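Local coordinates for TetR family transcriptional regulator (Clostridium perfringens, PDB 6AZH), which probably acts as a dimeric TetR-family transcription factor that binds DNA through a helix-turn-helix domain, and may regulate fatty acid metabolism, at residues 109-113 with 114-118; 182-186 with 187-191; 56-59 with 60-64. All coordinates share one frame; numbering follows the deposited sequence.

Contact 1: residues 109-113 with 114-118; sequences WGKET and RQDEL
The carbonyl oxygen of Glu112 is gripped by two backbone amides where the chain enters helix 113-138. Gln115 N reaches Glu112 O at 2.8 Å from above the carbonyl plane, an i to i+3 bond, while Asp116 N comes in nearly along the C=O axis of Glu112 O, at 3.1 Å. This second bond opens the i to i+4 pattern of the helix, and Glu117 N continues it by bonding to Thr113 O at 2.9 Å.

Glu112 holds the N-cap position, and a side chain takes up its own amide: Glu112 N donates to Gln115 OE1 at 3.0 Å, with an N-H...O angle of 152°. This is the N3 side-chain half of a capping box, made here by a glutamine. With CG beside its backbone N (chi1 -50°) and the rest of the chain extended, Gln115 sends its amide back past the start of the helix. There its CD lies 3.6 Å from Gly110 CA, an approach helped by the absence of a side chain on the glycine. Gln115 NE2 donates to Gln107 O, and bonds at both ends of the amide fix its rotation.

Glu112 CB lies over one face of the Arg114 guanidinium, with Glu112 CG 3.6 Å from Arg114 NH2. The carboxylate and guanidinium planes are only 12° apart, yet Glu112 OE2 and Arg114 NH1 stay 4.5 Å from each other, beyond a salt bridge. Arg114 instead pairs with Glu51 and bonds through NE to Gln107.

At the other end of the loop, Trp109 packs on Met105 of the second subunit. Arg114 also makes a cation-pi contact with Tyr24 of helix 6-26 and rests on Phe54 and Asn55 of helix 50-74, which ties the start of helix 113-138 to both.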
ATOM      1  N   TRP A 109       8.317  -3.586   0.018  1.00 18.35           N
ATOM      2  CA  TRP A 109       8.096  -4.295   1.272  1.00 17.99           C
ATOM      3  C   TRP A 109       9.172  -5.299   1.651  1.00 21.76           C
ATOM      4  O   TRP A 109       9.095  -5.860   2.751  1.00 21.92           O
ATOM      5  CB  TRP A 109       6.730  -5.004   1.222  1.00 18.95           C
ATOM      6  CG  TRP A 109       5.668  -4.049   0.770  1.00 18.67           C
ATOM      7  CD1 TRP A 109       5.172  -3.887  -0.505  1.00 19.08           C
ATOM      8  CD2 TRP A 109       5.008  -3.069   1.583  1.00 19.09           C
ATOM      9  NE1 TRP A 109       4.225  -2.883  -0.514  1.00 17.78           N
ATOM     10  CE2 TRP A 109       4.111  -2.369   0.753  1.00 19.95           C
ATOM     11  CE3 TRP A 109       5.063  -2.746   2.946  1.00 21.64           C
ATOM     12  CZ2 TRP A 109       3.285  -1.349   1.236  1.00 20.70           C
ATOM     13  CZ3 TRP A 109       4.251  -1.720   3.421  1.00 19.06           C
ATOM     14  CH2 TRP A 109       3.368  -1.047   2.570  1.00 22.27           C
ATOM     15  N   GLY A 110      10.162  -5.538   0.792  1.00 22.18           N
ATOM     16  CA  GLY A 110      11.174  -6.540   1.034  1.00 23.20           C
ATOM     17  C   GLY A 110      12.490  -5.926   1.470  1.00 28.22           C
ATOM     18  O   GLY A 110      12.596  -4.729   1.746  1.00 27.36           O
ATOM     19  N   LYS A 111      13.521  -6.772   1.516  1.00 27.92           N
ATOM     20  CA  LYS A 111      14.796  -6.381   2.101  1.00 28.35           C
ATOM     21  C   LYS A 111      15.961  -6.401   1.116  1.00 29.21           C
ATOM     22  O   LYS A 111      17.112  -6.256   1.543  1.00 31.01           O
ATOM     23  CB  LYS A 111      15.107  -7.276   3.301  1.00 31.87           C
ATOM     24  CG  LYS A 111      14.459  -6.798   4.590  1.00 38.65           C
ATOM     25  CD  LYS A 111      14.750  -5.314   4.831  1.00 43.74           C
ATOM     26  CE  LYS A 111      13.677  -4.654   5.692  1.00 46.15           C
ATOM     27  NZ  LYS A 111      13.562  -5.259   7.060  1.00 53.10           N
ATOM     28  N   GLU A 112      15.711  -6.572  -0.180  1.00 28.34           N
ATOM     29  CA  GLU A 112      16.791  -6.405  -1.143  1.00 28.72           C
ATOM     30  C   GLU A 112      17.293  -4.970  -1.097  1.00 29.45           C
ATOM     31  O   GLU A 112      16.541  -4.038  -0.804  1.00 25.82           O
ATOM     32  CB  GLU A 112      16.325  -6.741  -2.563  1.00 31.11           C
ATOM     33  CG  GLU A 112      15.843  -8.168  -2.756  1.00 31.87           C
ATOM     34  CD  GLU A 112      16.950  -9.170  -2.579  1.00 42.46           C
ATOM     35  OE1 GLU A 112      16.762 -10.124  -1.793  1.00 44.66           O
ATOM     36  OE2 GLU A 112      18.013  -8.998  -3.216  1.00 43.26           O
ATOM     37  N   THR A 113      18.587  -4.799  -1.381  1.00 28.82           N
ATOM     38  CA  THR A 113      19.162  -3.454  -1.457  1.00 32.96           C
ATOM     39  C   THR A 113      18.369  -2.572  -2.417  1.00 26.92           C
ATOM     40  O   THR A 113      18.148  -1.383  -2.156  1.00 28.04           O
ATOM     41  CB  THR A 113      20.631  -3.545  -1.896  1.00 37.44           C
ATOM     42  OG1 THR A 113      21.365  -4.323  -0.943  1.00 38.90           O
ATOM     43  CG2 THR A 113      21.260  -2.161  -1.989  1.00 39.65           C
ATOM     44  N   ARG A 114      17.911  -3.156  -3.524  1.00 24.31           N
ATOM     45  CA  ARG A 114      17.058  -2.456  -4.477  1.00 22.57           C
ATOM     46  C   ARG A 114      15.840  -1.847  -3.790  1.00 24.92           C
ATOM     47  O   ARG A 114      15.393  -0.753  -4.148  1.00 24.29           O
ATOM     48  CB  ARG A 114      16.636  -3.440  -5.568  1.00 26.95           C
ATOM     49  CG  ARG A 114      15.626  -2.965  -6.580  1.00 23.95           C
ATOM     50  CD  ARG A 114      15.206  -4.164  -7.467  1.00 21.69           C
ATOM     51  NE  ARG A 114      14.396  -5.147  -6.748  1.00 23.44           N
ATOM     52  CZ  ARG A 114      14.827  -6.345  -6.341  1.00 23.73           C
ATOM     53  NH1 ARG A 114      16.081  -6.735  -6.566  1.00 23.21           N
ATOM     54  NH2 ARG A 114      14.003  -7.160  -5.703  1.00 24.67           N
ATOM     55  N   GLN A 115      15.295  -2.541  -2.796  1.00 23.71           N
ATOM     56  CA  GLN A 115      14.069  -2.072  -2.169  1.00 22.03           C
ATOM     57  C   GLN A 115      14.342  -1.070  -1.057  1.00 25.11           C
ATOM     58  O   GLN A 115      13.539  -0.152  -0.859  1.00 22.20           O
ATOM     59  CB  GLN A 115      13.270  -3.264  -1.653  1.00 22.91           C
ATOM     60  CG  GLN A 115      13.085  -4.355  -2.716  1.00 20.52           C
ATOM     61  CD  GLN A 115      12.446  -5.612  -2.167  1.00 25.51           C
ATOM     62  OE1 GLN A 115      13.127  -6.494  -1.642  1.00 26.75           O
ATOM     63  NE2 GLN A 115      11.126  -5.694  -2.272  1.00 25.02           N
ATOM     64  N   ASP A 116      15.456  -1.215  -0.333  1.00 25.10           N
ATOM     65  CA  ASP A 116      15.903  -0.137   0.547  1.00 26.71           C
ATOM     66  C   ASP A 116      16.058   1.159  -0.235  1.00 25.33           C
ATOM     67  O   ASP A 116      15.613   2.227   0.203  1.00 24.46           O
ATOM     68  CB  ASP A 116      17.234  -0.500   1.206  1.00 27.15           C
ATOM     69  CG  ASP A 116      17.094  -1.537   2.300  1.00 36.63           C
ATOM     70  OD1 ASP A 116      16.081  -1.517   3.028  1.00 36.25           O
ATOM     71  OD2 ASP A 116      18.019  -2.369   2.441  1.00 39.85           O
ATOM     72  N   GLU A 117      16.705   1.076  -1.406  1.00 25.95           N
ATOM     73  CA  GLU A 117      16.943   2.254  -2.229  1.00 24.21           C
ATOM     74  C   GLU A 117      15.638   2.854  -2.731  1.00 24.52           C
ATOM     75  O   GLU A 117      15.473   4.081  -2.730  1.00 25.04           O
ATOM     76  CB  GLU A 117      17.862   1.891  -3.398  1.00 26.97           C
ATOM     77  CG  GLU A 117      19.310   1.691  -2.967  1.00 30.80           C
ATOM     78  CD  GLU A 117      20.125   0.828  -3.933  1.00 36.14           C
ATOM     79  OE1 GLU A 117      19.615   0.465  -5.022  1.00 32.69           O
ATOM     80  OE2 GLU A 117      21.289   0.521  -3.597  1.00 41.06           O
ATOM     81  N   LEU A 118      14.705   2.001  -3.167  1.00 21.66           N
ATOM     82  CA  LEU A 118      13.377   2.465  -3.560  1.00 23.16           C
ATOM     83  C   LEU A 118      12.690   3.197  -2.416  1.00 18.78           C
ATOM     84  O   LEU A 118      12.108   4.271  -2.612  1.00 18.69           O
ATOM     85  CB  LEU A 118      12.525   1.283  -4.011  1.00 19.56           C
ATOM     86  CG  LEU A 118      11.037   1.573  -4.225  1.00 16.30           C
ATOM     87  CD1 LEU A 118      10.843   2.649  -5.284  1.00 23.31           C
ATOM     88  CD2 LEU A 118      10.257   0.329  -4.578  1.00 18.02           C
TER

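Contact 2: residues 182-186 with 187-191; sequences TINIL and DGIVI
Asp187 N donates to Ile183 O at 2.8 Å, with an N-H...O angle of 151°, and this bond completes the last regular turn of helix 174-187. The Asp187 carboxylate faces across the dimer, where OD1 forms a salt bridge with Lys192 of the second subunit. The next amide is held less firmly: Gly188 N to Asn184 O is a weak bond of 3.0 Å, bent to 125° at the hydrogen.

The chain leaves the helix at Gly188 with a phi of 76°, a conformation that calls for glycine because a side chain would be jammed against the preceding carbonyl oxygen. Beyond it runs the C-terminal loop, extended from Val190. In TetR-family proteins the last two helices of each subunit typically build a four-helix dimer interface, and the surroundings here are consistent with that: Asn184 and Ile189 both pack on Leu150, in helix 147-165 of the second subunit. Arg143 of that subunit bonds through NH2 to both Asn184 OD1 and Gly188 O, bridging the last turn and the loop. Leu186, Ile189 and Val190 add backbone hydrogen bonds to the second subunit.

Within the chain, looser van der Waals contacts of carbon with oxygen line the turn. Ile183 CG2 stands anti to the backbone N, and Asp187 CG lies beside its own backbone N (chi1 -63°), which brings Asp187 OD2 to 3.6 Å from that Ile183 CG2 methyl. Asp187 CB sits 3.4 Å from Ile183 O. More distantly, Ile189 CG2 stands 4.3 Å from Asn184 OD1. On another side of the helix, Leu186 packs against Ile80 and Lys84 of helix 79-96, and both Thr182 and Ile185 touch Phe87.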
ATOM      1  N   THR A 182     -10.183  14.379   0.411  1.00 17.94           N
ATOM      2  CA  THR A 182      -9.825  15.672   0.982  1.00 17.62           C
ATOM      3  C   THR A 182     -10.661  15.953   2.225  1.00 18.97           C
ATOM      4  O   THR A 182     -10.131  16.337   3.272  1.00 18.54           O
ATOM      5  CB  THR A 182      -9.999  16.787  -0.061  1.00 20.29           C
ATOM      6  OG1 THR A 182      -9.136  16.550  -1.186  1.00 20.43           O
ATOM      7  CG2 THR A 182      -9.666  18.158   0.549  1.00 21.95           C
ATOM      8  N   ILE A 183     -11.971  15.738   2.134  1.00 20.43           N
ATOM      9  CA  ILE A 183     -12.822  15.967   3.300  1.00 21.66           C
ATOM     10  C   ILE A 183     -12.510  14.960   4.399  1.00 20.01           C
ATOM     11  O   ILE A 183     -12.361  15.330   5.568  1.00 19.88           O
ATOM     12  CB  ILE A 183     -14.305  15.938   2.895  1.00 26.48           C
ATOM     13  CG1 ILE A 183     -14.635  17.154   2.026  1.00 27.31           C
ATOM     14  CG2 ILE A 183     -15.185  15.960   4.134  1.00 27.10           C
ATOM     15  CD1 ILE A 183     -15.954  17.032   1.271  1.00 36.42           C
ATOM     16  N   ASN A 184     -12.363  13.673   4.047  1.00 20.27           N
ATOM     17  CA  ASN A 184     -12.067  12.677   5.071  1.00 19.97           C
ATOM     18  C   ASN A 184     -10.802  13.035   5.841  1.00 17.96           C
ATOM     19  O   ASN A 184     -10.771  12.959   7.073  1.00 20.28           O
ATOM     20  CB  ASN A 184     -11.919  11.294   4.441  1.00 21.88           C
ATOM     21  CG  ASN A 184     -13.226  10.752   3.891  1.00 20.01           C
ATOM     22  OD1 ASN A 184     -14.300  11.320   4.114  1.00 21.74           O
ATOM     23  ND2 ASN A 184     -13.138   9.642   3.161  1.00 23.40           N
ATOM     24  N   ILE A 185      -9.752  13.456   5.132  1.00 16.22           N
ATOM     25  CA  ILE A 185      -8.476  13.742   5.783  1.00 14.93           C
ATOM     26  C   ILE A 185      -8.549  15.035   6.589  1.00 17.46           C
ATOM     27  O   ILE A 185      -8.083  15.099   7.733  1.00 18.13           O
ATOM     28  CB  ILE A 185      -7.343  13.809   4.741  1.00 20.03           C
ATOM     29  CG1 ILE A 185      -7.040  12.432   4.166  1.00 21.20           C
ATOM     30  CG2 ILE A 185      -6.092  14.394   5.381  1.00 19.67           C
ATOM     31  CD1 ILE A 185      -5.893  12.438   3.169  1.00 23.12           C
ATOM     32  N   LEU A 186      -9.099  16.099   5.995  1.00 18.74           N
ATOM     33  CA  LEU A 186      -9.074  17.389   6.685  1.00 17.06           C
ATOM     34  C   LEU A 186     -10.121  17.458   7.800  1.00 17.39           C
ATOM     35  O   LEU A 186      -9.819  17.891   8.920  1.00 19.59           O
ATOM     36  CB  LEU A 186      -9.273  18.530   5.671  1.00 17.82           C
ATOM     37  CG  LEU A 186      -8.146  18.676   4.633  1.00 20.42           C
ATOM     38  CD1 LEU A 186      -8.392  19.871   3.698  1.00 20.53           C
ATOM     39  CD2 LEU A 186      -6.824  18.828   5.333  1.00 18.95           C
ATOM     40  N   ASP A 187     -11.353  17.034   7.515  1.00 15.52           N
ATOM     41  CA  ASP A 187     -12.463  17.179   8.464  1.00 19.24           C
ATOM     42  C   ASP A 187     -12.706  15.939   9.318  1.00 23.78           C
ATOM     43  O   ASP A 187     -13.470  16.012  10.282  1.00 25.33           O
ATOM     44  CB  ASP A 187     -13.759  17.515   7.717  1.00 21.73           C
ATOM     45  CG  ASP A 187     -13.683  18.844   6.983  1.00 25.05           C
ATOM     46  OD1 ASP A 187     -13.299  19.838   7.618  1.00 29.19           O
ATOM     47  OD2 ASP A 187     -13.984  18.884   5.768  1.00 32.88           O
ATOM     48  N   GLY A 188     -12.095  14.811   8.995  1.00 20.46           N
ATOM     49  CA  GLY A 188     -12.420  13.589   9.704  1.00 18.64           C
ATOM     50  C   GLY A 188     -13.754  13.054   9.239  1.00 20.12           C
ATOM     51  O   GLY A 188     -14.381  13.579   8.323  1.00 24.97           O
ATOM     52  N   ILE A 189     -14.196  11.971   9.883  1.00 20.15           N
ATOM     53  CA  ILE A 189     -15.464  11.347   9.523  1.00 16.61           C
ATOM     54  C   ILE A 189     -16.557  11.563  10.557  1.00 20.52           C
ATOM     55  O   ILE A 189     -17.730  11.299  10.252  1.00 23.38           O
ATOM     56  CB  ILE A 189     -15.294   9.837   9.248  1.00 21.11           C
ATOM     57  CG1 ILE A 189     -14.755   9.127  10.488  1.00 23.05           C
ATOM     58  CG2 ILE A 189     -14.388   9.644   8.027  1.00 19.25           C
ATOM     59  CD1 ILE A 189     -14.676   7.600  10.309  1.00 22.10           C
ATOM     60  N   VAL A 190     -16.226  12.055  11.750  1.00 22.70           N
ATOM     61  CA  VAL A 190     -17.231  12.208  12.793  1.00 27.28           C
ATOM     62  C   VAL A 190     -18.227  13.293  12.403  1.00 31.99           C
ATOM     63  O   VAL A 190     -17.871  14.312  11.800  1.00 30.80           O
ATOM     64  CB  VAL A 190     -16.543  12.502  14.139  1.00 30.62           C
ATOM     65  CG1 VAL A 190     -17.446  13.279  15.075  1.00 37.84           C
ATOM     66  CG2 VAL A 190     -16.111  11.194  14.794  1.00 29.45           C
ATOM     67  N   ILE A 191     -19.503  13.050  12.706  1.00 32.64           N
ATOM     68  CA  ILE A 191     -20.529  14.061  12.494  1.00 40.10           C
ATOM     69  C   ILE A 191     -20.214  15.283  13.357  1.00 39.40           C
ATOM     70  O   ILE A 191     -19.866  15.163  14.540  1.00 44.08           O
ATOM     71  CB  ILE A 191     -21.911  13.438  12.770  1.00 38.04           C
ATOM     72  CG1 ILE A 191     -22.940  13.917  11.749  1.00 42.43           C
ATOM     73  CG2 ILE A 191     -22.374  13.637  14.208  1.00 39.00           C
ATOM     74  CD1 ILE A 191     -22.701  13.350  10.374  1.00 36.32           C
TER

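Contact 3: residues 56-59 with 60-64; sequences FVIS and KGLEI
In Ile58 a chi1 of -67° places CG1 beside the backbone N and leaves CG2 anti to it, while Leu62, one turn later, has unstaggered torsions (chi1 -104°, chi2 2°) that bring CD2 back beside that methyl. The two side chains run alongside each other off the same face of the helix, and Ile58 CG2 meets Leu62 CD2 at 3.6 Å. They belong to helix 50-74, the long helix that in the TetR fold joins the helix-turn-helix domain to the C-terminal domain.

Beneath the side chains run i to i+4 backbone bonds: Lys60 N to Phe56 O at 2.9 Å, Gly61 N to Val57 O at 2.8 Å and Leu62 N to Ile58 O at 3.0 Å. Val57 is buried against Phe12, Ala15 and Ile16 of helix 6-26, and Leu62 touches Phe100 of helix 98-106.

A more polar face carries Lys60 and Glu63. Glu63 runs extended with its CG 3.3 Å from Ser59 O, and Lys60 curls toward that carboxylate through two bends in its chain. Lys60 NZ forms a salt bridge to Glu63 OE1 at 3.1 Å, on the syn side but somewhat out of the carboxylate plane, with a weak bond to Glu63 OE2.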
ATOM      1  N   PHE A  56      16.576   2.585 -13.060  1.00 18.91           N
ATOM      2  CA  PHE A  56      16.403   3.675 -14.015  1.00 18.54           C
ATOM      3  C   PHE A  56      14.935   4.082 -14.124  1.00 18.49           C
ATOM      4  O   PHE A  56      14.605   5.277 -14.072  1.00 22.22           O
ATOM      5  CB  PHE A  56      16.970   3.227 -15.371  1.00 18.58           C
ATOM      6  CG  PHE A  56      16.445   3.997 -16.534  1.00 18.85           C
ATOM      7  CD1 PHE A  56      17.023   5.197 -16.899  1.00 24.56           C
ATOM      8  CD2 PHE A  56      15.395   3.499 -17.288  1.00 25.19           C
ATOM      9  CE1 PHE A  56      16.539   5.910 -17.975  1.00 26.04           C
ATOM     10  CE2 PHE A  56      14.912   4.210 -18.367  1.00 28.14           C
ATOM     11  CZ  PHE A  56      15.485   5.409 -18.704  1.00 19.41           C
ATOM     12  N   VAL A  57      14.032   3.095 -14.229  1.00 17.38           N
ATOM     13  CA  VAL A  57      12.601   3.387 -14.328  1.00 16.30           C
ATOM     14  C   VAL A  57      12.112   4.105 -13.065  1.00 20.57           C
ATOM     15  O   VAL A  57      11.389   5.110 -13.142  1.00 18.83           O
ATOM     16  CB  VAL A  57      11.791   2.100 -14.589  1.00 16.07           C
ATOM     17  CG1 VAL A  57      10.296   2.388 -14.531  1.00 19.03           C
ATOM     18  CG2 VAL A  57      12.163   1.462 -15.958  1.00 18.77           C
ATOM     19  N   ILE A  58      12.502   3.603 -11.886  1.00 17.25           N
ATOM     20  CA  ILE A  58      12.095   4.258 -10.636  1.00 17.28           C
ATOM     21  C   ILE A  58      12.578   5.700 -10.618  1.00 18.20           C
ATOM     22  O   ILE A  58      11.823   6.625 -10.299  1.00 18.49           O
ATOM     23  CB  ILE A  58      12.635   3.499  -9.407  1.00 20.06           C
ATOM     24  CG1 ILE A  58      11.985   2.117  -9.256  1.00 17.91           C
ATOM     25  CG2 ILE A  58      12.495   4.372  -8.130  1.00 19.44           C
ATOM     26  CD1 ILE A  58      10.479   2.130  -9.065  1.00 16.94           C
ATOM     27  N   SER A  59      13.855   5.910 -10.951  1.00 17.92           N
ATOM     28  CA  SER A  59      14.424   7.251 -10.855  1.00 22.52           C
ATOM     29  C   SER A  59      13.752   8.202 -11.841  1.00 23.38           C
ATOM     30  O   SER A  59      13.306   9.291 -11.464  1.00 23.10           O
ATOM     31  CB  SER A  59      15.933   7.198 -11.090  1.00 25.73           C
ATOM     32  OG  SER A  59      16.507   8.476 -10.896  1.00 31.92           O
ATOM     33  N   LYS A  60      13.641   7.791 -13.108  1.00 22.45           N
ATOM     34  CA  LYS A  60      12.971   8.634 -14.094  1.00 22.33           C
ATOM     35  C   LYS A  60      11.508   8.871 -13.728  1.00 21.84           C
ATOM     36  O   LYS A  60      11.018  10.008 -13.809  1.00 19.73           O
ATOM     37  CB  LYS A  60      13.077   8.014 -15.484  1.00 22.91           C
ATOM     38  CG  LYS A  60      12.169   8.655 -16.512  1.00 25.01           C
ATOM     39  CD  LYS A  60      12.619  10.091 -16.821  1.00 31.45           C
ATOM     40  CE  LYS A  60      14.109  10.139 -17.212  1.00 35.14           C
ATOM     41  NZ  LYS A  60      14.640  11.538 -17.337  1.00 36.80           N
ATOM     42  N   GLY A  61      10.799   7.815 -13.312  1.00 17.72           N
ATOM     43  CA  GLY A  61       9.371   7.940 -13.074  1.00 19.27           C
ATOM     44  C   GLY A  61       9.042   8.817 -11.884  1.00 19.94           C
ATOM     45  O   GLY A  61       7.989   9.461 -11.859  1.00 21.32           O
ATOM     46  N   LEU A  62       9.926   8.869 -10.889  1.00 17.28           N
ATOM     47  CA  LEU A  62       9.635   9.713  -9.735  1.00 18.42           C
ATOM     48  C   LEU A  62       9.969  11.178  -9.979  1.00 25.42           C
ATOM     49  O   LEU A  62       9.624  12.019  -9.138  1.00 23.30           O
ATOM     50  CB  LEU A  62      10.403   9.219  -8.508  1.00 20.52           C
ATOM     51  CG  LEU A  62       9.711   8.437  -7.394  1.00 27.45           C
ATOM     52  CD1 LEU A  62       8.213   8.138  -7.626  1.00 23.50           C
ATOM     53  CD2 LEU A  62      10.483   7.194  -7.112  1.00 27.21           C
ATOM     54  N   GLU A  63      10.618  11.506 -11.107  1.00 22.09           N
ATOM     55  CA  GLU A  63      10.982  12.898 -11.384  1.00 25.54           C
ATOM     56  C   GLU A  63       9.761  13.808 -11.385  1.00 21.92           C
ATOM     57  O   GLU A  63       9.783  14.893 -10.789  1.00 24.83           O
ATOM     58  CB  GLU A  63      11.718  12.994 -12.725  1.00 23.36           C
ATOM     59  CG  GLU A  63      13.098  12.375 -12.676  1.00 22.40           C
ATOM     60  CD  GLU A  63      13.823  12.414 -14.016  1.00 36.30           C
ATOM     61  OE1 GLU A  63      13.237  12.915 -14.996  1.00 35.70           O
ATOM     62  OE2 GLU A  63      14.980  11.929 -14.084  1.00 29.94           O
ATOM     63  N   ILE A  64       8.688  13.395 -12.068  1.00 21.94           N
ATOM     64  CA  ILE A  64       7.504  14.243 -12.147  1.00 23.57           C
ATOM     65  C   ILE A  64       6.852  14.379 -10.774  1.00 23.55           C
ATOM     66  O   ILE A  64       6.250  15.412 -10.474  1.00 22.61           O
ATOM     67  CB  ILE A  64       6.523  13.709 -13.218  1.00 25.94           C
ATOM     68  CG1 ILE A  64       5.357  14.681 -13.470  1.00 26.90           C
ATOM     69  CG2 ILE A  64       5.985  12.339 -12.845  1.00 25.53           C
ATOM     70  CD1 ILE A  64       5.754  15.992 -14.103  1.00 29.25           C
TER

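How the contacts relate
Contacts 1 and 3 are neighbours although they lie apart in sequence: their centres are 16 Å apart, and Leu118 CD1 packs 3.7 Å from Ile58 CG2, joining helix 113-138 to helix 50-74. Together they lie where the C-terminal domain meets the presumed DNA-binding part of the chain. Contact 2 is remote from both, its centre 34 Å from that of contact 1 and 32 Å from that of contact 3, on the opposite side of the chain's centre from contact 3. Contacts 1 and 2 both reach the second subunit, whereas contact 3 is touched by no other chain of the assembly.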